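Local coordinates for inorganic pyrophosphatase (Ehrlichia chaffeensis, PDB 3LO0), which probably hydrolyses inorganic pyrophosphate to two phosphate ions, using magnesium, and works as a homohexamer, at residues I107-L115 with Y139-F148. Sequence-based numbering, arbitrary orientation.
Sequences IRARPVGVL and YNNIKDYSDF
The guanidinium of R110 meets the carbonyl of I142 edge-on, while K143 NZ sits above one of its faces, offset toward the rim; the ring of Y145 has V112 O at its edge, near the plane, and S146 CB over one face, toward the rim. I142 CG2 lies over a face of the F148 ring, again toward the rim. These groups join strand 106-118 of the pyrophosphatase beta-barrel to the loop leading into helix 150-162, at a classic beta bulge, where two successive residues, V112 and G113, stand opposite the single L128 of strand 124-131.

The grip of R110 is end-on and bifurcated: NH2 donates to I142 O at 2.9 Å (N-H...O 153°). R110 NH1 reaches the same I142 O at 3.1 Å. That oxygen lies in the guanidinium plane, as expected if the pair of bonds sets the rotation of the group. The side chain runs straight to NE, and a turn about CD-NE (chi4 74°) then presents both terminal nitrogens to the carbonyl. A water bonded to NH1 reaches N140 OD1 weakly. K143 NZ lies 4.1 Å from R110 NH1, a like-charge approach probably tempered by the bond NZ donates to N140 O.

Farther along the strand, V112 CG1 packs against I142 CG2 at 4.4 Å. V112 CG2 approaches the ring of F148 obliquely; that ring also meets F152 edge-to-face. Y145, whose ring also meets that of W177, brings its CB to 4.1 Å from G113 CA. D144 OD1, 3.3 Å from the fellow acceptor V112 O, is bonded by V180 N instead. V112 O itself accepts a weak bond from Y145 N, 2.8 Å long but bent to 121° at the hydrogen.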
# COMPACT_ATOMS: atom_id res chain seq x y z
N ILE A 107 -19.71 -6.54 -7.96
CA ILE A 107 -20.03 -7.19 -6.69
C ILE A 107 -21.55 -7.32 -6.52
O ILE A 107 -22.34 -6.41 -6.80
CB ILE A 107 -19.37 -6.49 -5.50
CG1 ILE A 107 -19.60 -7.27 -4.19
CG2 ILE A 107 -19.83 -5.04 -5.41
CD1 ILE A 107 -18.70 -6.77 -3.00
N ARG A 108 -21.96 -8.50 -6.06
CA ARG A 108 -23.34 -8.75 -5.73
C ARG A 108 -23.62 -8.20 -4.33
O ARG A 108 -22.92 -8.58 -3.32
CB ARG A 108 -23.61 -10.23 -5.77
CG ARG A 108 -23.35 -10.87 -7.11
CD ARG A 108 -23.40 -12.39 -6.98
NE ARG A 108 -22.16 -12.89 -6.38
CZ ARG A 108 -21.87 -14.18 -6.18
NH1 ARG A 108 -22.75 -15.12 -6.52
NH2 ARG A 108 -20.70 -14.52 -5.66
N ALA A 109 -24.55 -7.27 -4.26
CA ALA A 109 -24.82 -6.55 -3.03
C ALA A 109 -26.29 -6.53 -2.72
O ALA A 109 -27.12 -6.92 -3.54
CB ALA A 109 -24.27 -5.12 -3.10
N ARG A 110 -26.61 -6.08 -1.52
CA ARG A 110 -28.01 -5.87 -1.18
C ARG A 110 -28.16 -4.56 -0.48
O ARG A 110 -27.36 -4.21 0.41
CB ARG A 110 -28.62 -7.02 -0.39
CG ARG A 110 -27.92 -7.40 0.87
CD ARG A 110 -28.63 -8.63 1.52
NE ARG A 110 -27.89 -8.97 2.73
CZ ARG A 110 -27.92 -8.26 3.86
NH1 ARG A 110 -27.15 -8.62 4.88
NH2 ARG A 110 -28.72 -7.20 3.98
N PRO A 111 -29.15 -3.78 -0.93
CA PRO A 111 -29.33 -2.48 -0.37
C PRO A 111 -29.84 -2.59 1.06
O PRO A 111 -30.58 -3.53 1.37
CB PRO A 111 -30.42 -1.86 -1.23
CG PRO A 111 -31.14 -3.02 -1.80
CD PRO A 111 -30.25 -4.16 -1.82
N VAL A 112 -29.45 -1.64 1.89
CA VAL A 112 -29.97 -1.56 3.23
C VAL A 112 -30.51 -0.20 3.60
O VAL A 112 -31.04 -0.02 4.70
CB VAL A 112 -28.93 -2.00 4.25
CG1 VAL A 112 -28.54 -3.47 3.97
CG2 VAL A 112 -27.69 -1.09 4.22
N GLY A 113 -30.41 0.76 2.68
CA GLY A 113 -30.80 2.12 2.96
C GLY A 113 -30.39 3.03 1.84
O GLY A 113 -29.80 2.57 0.84
N VAL A 114 -30.71 4.31 2.01
CA VAL A 114 -30.37 5.34 1.05
C VAL A 114 -30.10 6.68 1.77
O VAL A 114 -30.81 7.08 2.72
CB VAL A 114 -31.48 5.44 -0.05
CG1 VAL A 114 -32.86 5.72 0.55
CG2 VAL A 114 -31.11 6.47 -1.11
N LEU A 115 -29.04 7.35 1.32
CA LEU A 115 -28.70 8.66 1.78
C LEU A 115 -29.30 9.63 0.76
O LEU A 115 -28.99 9.58 -0.42
CB LEU A 115 -27.19 8.86 1.86
CG LEU A 115 -26.75 10.29 2.25
CD1 LEU A 115 -27.31 10.65 3.64
CD2 LEU A 115 -25.25 10.44 2.22
N TYR A 139 -21.63 -9.22 7.13
CA TYR A 139 -22.70 -8.23 7.13
C TYR A 139 -24.10 -8.84 7.22
O TYR A 139 -25.07 -8.11 7.15
CB TYR A 139 -22.58 -7.30 5.87
CG TYR A 139 -21.30 -6.49 5.82
CD1 TYR A 139 -21.16 -5.30 6.54
CD2 TYR A 139 -20.21 -6.94 5.07
CE1 TYR A 139 -19.97 -4.57 6.50
CE2 TYR A 139 -19.02 -6.20 5.03
CZ TYR A 139 -18.91 -5.03 5.74
OH TYR A 139 -17.72 -4.32 5.72
N ASN A 140 -24.19 -10.16 7.45
CA ASN A 140 -25.47 -10.86 7.60
C ASN A 140 -26.45 -10.13 8.52
O ASN A 140 -27.63 -10.05 8.23
CB ASN A 140 -25.28 -12.30 8.14
CG ASN A 140 -24.76 -13.27 7.09
OD1 ASN A 140 -24.70 -12.96 5.91
ND2 ASN A 140 -24.39 -14.47 7.53
N ASN A 141 -25.93 -9.55 9.60
CA ASN A 141 -26.74 -8.87 10.62
C ASN A 141 -27.12 -7.43 10.29
O ASN A 141 -27.83 -6.78 11.06
CB ASN A 141 -26.03 -8.92 11.99
CG ASN A 141 -24.87 -7.93 12.10
OD1 ASN A 141 -24.50 -7.26 11.12
ND2 ASN A 141 -24.26 -7.85 13.29
N ILE A 142 -26.65 -6.92 9.16
CA ILE A 142 -27.04 -5.59 8.71
C ILE A 142 -28.23 -5.80 7.75
O ILE A 142 -28.06 -6.24 6.61
CB ILE A 142 -25.88 -4.84 8.02
CG1 ILE A 142 -24.64 -4.80 8.92
CG2 ILE A 142 -26.25 -3.39 7.70
CD1 ILE A 142 -24.85 -4.02 10.23
N LYS A 143 -29.43 -5.50 8.23
CA LYS A 143 -30.66 -5.63 7.42
C LYS A 143 -31.23 -4.27 7.02
O LYS A 143 -32.09 -4.18 6.13
CB LYS A 143 -31.74 -6.43 8.20
CG LYS A 143 -31.30 -7.84 8.66
CD LYS A 143 -30.75 -8.65 7.50
CE LYS A 143 -30.79 -10.17 7.75
NZ LYS A 143 -29.96 -10.90 6.72
N ASP A 144 -30.77 -3.23 7.71
CA ASP A 144 -31.24 -1.87 7.49
C ASP A 144 -30.07 -0.97 7.85
O ASP A 144 -29.17 -1.37 8.58
CB ASP A 144 -32.48 -1.56 8.36
CG ASP A 144 -33.09 -0.19 8.07
OD1 ASP A 144 -33.47 0.11 6.92
OD2 ASP A 144 -33.18 0.62 9.02
N TYR A 145 -30.06 0.24 7.29
CA TYR A 145 -28.92 1.13 7.46
C TYR A 145 -28.66 1.40 8.96
O TYR A 145 -27.50 1.50 9.37
CB TYR A 145 -29.14 2.45 6.71
CG TYR A 145 -30.15 3.32 7.37
CD1 TYR A 145 -29.76 4.22 8.34
CD2 TYR A 145 -31.50 3.23 7.04
CE1 TYR A 145 -30.68 5.01 9.00
CE2 TYR A 145 -32.45 4.01 7.70
CZ TYR A 145 -32.03 4.91 8.67
OH TYR A 145 -32.95 5.70 9.34
N SER A 146 -29.72 1.50 9.75
CA SER A 146 -29.63 1.82 11.18
C SER A 146 -28.94 0.70 12.00
O SER A 146 -28.56 0.93 13.17
CB SER A 146 -31.01 2.17 11.75
OG SER A 146 -31.99 1.21 11.39
N ASP A 147 -28.75 -0.48 11.40
CA ASP A 147 -27.96 -1.54 12.03
C ASP A 147 -26.47 -1.25 12.04
O ASP A 147 -25.75 -1.91 12.79
CB ASP A 147 -28.21 -2.90 11.38
CG ASP A 147 -29.61 -3.42 11.61
OD1 ASP A 147 -30.20 -3.12 12.68
OD2 ASP A 147 -30.14 -4.12 10.72
N PHE A 148 -25.97 -0.33 11.19
CA PHE A 148 -24.62 0.17 11.32
C PHE A 148 -24.45 1.15 12.50
O PHE A 148 -25.39 1.86 12.83
CB PHE A 148 -24.16 0.93 10.08
CG PHE A 148 -23.71 0.06 8.95
CD1 PHE A 148 -24.40 0.05 7.74
CD2 PHE A 148 -22.60 -0.76 9.09
CE1 PHE A 148 -23.96 -0.75 6.69
CE2 PHE A 148 -22.17 -1.56 8.05
CZ PHE A 148 -22.85 -1.54 6.84
O HOH W 1 -24.51 -10.05 4.00